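Local coordinates for protein POU domain, class 6, transcription factor 1 (Homo sapiens, PDB 3D1N) that binds DNA sequence-specifically as a POU transcription factor, probably preferring a variant of the octamer motif, and regulates transcription, at residues N12-I15 with R16-S19. The protein carries 2 engineered substitutions. Numbering follows the deposited sequence.
Sequences NFKI and RRLS. With nucleotides of chain C.
CE of K14 stands at the rim of the R17 guanidinium, near its plane and beyond NH2, 3.9 Å from that nitrogen. CD2 of L18 covers one face of the same group, 3.7 Å above the plane and displaced toward the rim, while another part of the edge is turned to the phosphate of DA10 of chain C, whose phosphorus lies in the guanidinium plane. There NH1 gives a hydrogen bond to OP1 of DA10 of chain C, 2.8 Å long with an N-H...acceptor angle of 155°. A bend at chi2 (-112°) and another at chi3 shape the R17 chain so that it crosses K14 at a slant. NH2 of R17 also makes a salt bridge to E48 and NH1 a hydrogen bond to the carbonyl oxygen of L22, and together these partners hold the cation's plane; an arginine suits the place because its several N-H groups can serve them at once. The contact of F13 with R17 is looser: CG of R17 approaches CE2 of the F13 ring obliquely, at 4.5 Å, while the phenyl is buried against L64 and L68 of helix 54-73.

These are the last turns of helix 4-18, the first helix of the POU-specific domain, a helix-turn-helix fold. K14 lays CG against CD1 of L18 at 3.7 Å, and its aliphatic length lets it lean on leucine while also packing on a DNA phosphate. The backbone repeats i to i+4 bonds, as from N of L18 to O of K14 at 2.8 Å. At the end, O of I15 accepts a hydrogen bond from N of S19, with an N-H...acceptor angle of 161°, and a weaker one from OG of S19 at 3.0 Å; a small hydroxyl residue suits a site where the chain leaves helical geometry.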
loop_
_atom_site.group_PDB
_atom_site.type_symbol
_atom_site.label_atom_id
_atom_site.label_comp_id
_atom_site.label_asym_id
_atom_site.label_seq_id
_atom_site.Cartn_x
_atom_site.Cartn_y
_atom_site.Cartn_z
ATOM N N ASN K 12 -3.307 8.229 -18.663
ATOM C CA ASN K 12 -4.570 7.511 -18.764
ATOM C C ASN K 12 -4.428 6.003 -18.908
ATOM O O ASN K 12 -5.240 5.249 -18.372
ATOM C CB ASN K 12 -5.437 8.083 -19.885
ATOM C CG ASN K 12 -6.025 9.433 -19.526
ATOM O OD1 ASN K 12 -7.242 9.591 -19.461
ATOM N ND2 ASN K 12 -5.158 10.410 -19.264
ATOM N N PHE K 13 -3.399 5.561 -19.621
ATOM C CA PHE K 13 -3.187 4.128 -19.787
ATOM C C PHE K 13 -3.045 3.432 -18.441
ATOM O O PHE K 13 -3.655 2.387 -18.209
ATOM C CB PHE K 13 -1.951 3.835 -20.631
ATOM C CG PHE K 13 -1.627 2.372 -20.723
ATOM C CD1 PHE K 13 -2.178 1.593 -21.725
ATOM C CD2 PHE K 13 -0.787 1.772 -19.796
ATOM C CE1 PHE K 13 -1.888 0.245 -21.812
ATOM C CE2 PHE K 13 -0.495 0.425 -19.876
ATOM C CZ PHE K 13 -1.046 -0.341 -20.888
ATOM N N LYS K 14 -2.222 4.006 -17.567
ATOM C CA LYS K 14 -2.001 3.436 -16.245
ATOM C C LYS K 14 -3.328 3.205 -15.542
ATOM O O LYS K 14 -3.632 2.079 -15.136
ATOM C CB LYS K 14 -1.107 4.345 -15.393
ATOM C CG LYS K 14 -1.399 4.253 -13.896
ATOM C CD LYS K 14 -0.259 4.792 -13.034
ATOM C CE LYS K 14 0.655 3.670 -12.540
ATOM N NZ LYS K 14 1.445 4.064 -11.334
ATOM N N ILE K 15 -4.119 4.275 -15.431
ATOM C CA ILE K 15 -5.387 4.249 -14.704
ATOM C C ILE K 15 -6.436 3.347 -15.358
ATOM O O ILE K 15 -7.256 2.756 -14.661
ATOM C CB ILE K 15 -5.982 5.669 -14.500
ATOM C CG1 ILE K 15 -4.876 6.695 -14.230
ATOM C CG2 ILE K 15 -6.997 5.665 -13.360
ATOM C CD1 ILE K 15 -5.391 8.098 -13.893
ATOM N N ARG K 16 -6.422 3.243 -16.685
ATOM C CA ARG K 16 -7.304 2.296 -17.363
ATOM C C ARG K 16 -6.919 0.868 -16.992
ATOM O O ARG K 16 -7.766 -0.020 -16.921
ATOM C CB ARG K 16 -7.212 2.449 -18.880
ATOM C CG ARG K 16 -7.834 3.704 -19.455
ATOM C CD ARG K 16 -7.675 3.686 -20.970
ATOM N NE ARG K 16 -8.053 4.944 -21.604
ATOM C CZ ARG K 16 -8.073 5.142 -22.919
ATOM N NH1 ARG K 16 -7.736 4.160 -23.749
ATOM N NH2 ARG K 16 -8.432 6.320 -23.405
ATOM N N ARG K 17 -5.625 0.664 -16.770
ATOM C CA ARG K 17 -5.063 -0.649 -16.470
ATOM C C ARG K 17 -5.337 -0.990 -15.014
ATOM O O ARG K 17 -5.632 -2.138 -14.657
ATOM C CB ARG K 17 -3.556 -0.619 -16.730
ATOM C CG ARG K 17 -2.912 -1.980 -16.952
ATOM C CD ARG K 17 -1.990 -2.336 -15.811
ATOM N NE ARG K 17 -1.270 -1.161 -15.340
ATOM C CZ ARG K 17 -0.625 -1.107 -14.182
ATOM N NH1 ARG K 17 -0.618 -2.168 -13.385
ATOM N NH2 ARG K 17 0.003 0.005 -13.823
ATOM N N LEU K 18 -5.219 0.036 -14.180
ATOM C CA LEU K 18 -5.567 -0.046 -12.775
ATOM C C LEU K 18 -7.066 -0.287 -12.643
ATOM O O LEU K 18 -7.502 -1.239 -11.991
ATOM C CB LEU K 18 -5.170 1.253 -12.068
ATOM C CG LEU K 18 -3.660 1.476 -11.959
ATOM C CD1 LEU K 18 -3.314 2.724 -11.156
ATOM C CD2 LEU K 18 -3.004 0.250 -11.346
ATOM N N SER K 19 -7.851 0.573 -13.286
ATOM C CA SER K 19 -9.303 0.453 -13.260
ATOM C C SER K 19 -9.785 -0.688 -14.149
ATOM O O SER K 19 -10.846 -0.613 -14.767
ATOM C CB SER K 19 -9.957 1.773 -13.657
ATOM O OG SER K 19 -9.571 2.799 -12.756
ATOM P P DA C 10 1.135 -2.994 -10.547
ATOM O OP1 DA C 10 0.007 -2.043 -10.671
ATOM O OP2 DA C 10 1.373 -4.074 -11.544
ATOM O "O5'" DA C 10 2.415 -2.068 -10.347
ATOM C "C5'" DA C 10 2.483 -1.190 -9.233
ATOM C "C4'" DA C 10 3.891 -0.607 -9.115
ATOM O "O4'" DA C 10 4.853 -1.595 -8.660
ATOM C "C3'" DA C 10 4.467 -0.046 -10.417
ATOM O "O3'" DA C 10 4.859 1.300 -10.161
ATOM C "C2'" DA C 10 5.624 -0.985 -10.794
ATOM C "C1'" DA C 10 6.051 -1.506 -9.424
ATOM N N9 DA C 10 6.702 -2.823 -9.328
ATOM C C8 DA C 10 6.258 -4.031 -9.817
ATOM N N7 DA C 10 7.051 -5.058 -9.533
ATOM C C5 DA C 10 8.091 -4.484 -8.794
ATOM C C6 DA C 10 9.259 -5.029 -8.190
ATOM N N6 DA C 10 9.571 -6.342 -8.242
ATOM N N1 DA C 10 10.097 -4.171 -7.542
ATOM C C2 DA C 10 9.773 -2.873 -7.495
ATOM N N3 DA C 10 8.700 -2.243 -8.004
ATOM C C4 DA C 10 7.889 -3.111 -8.656
#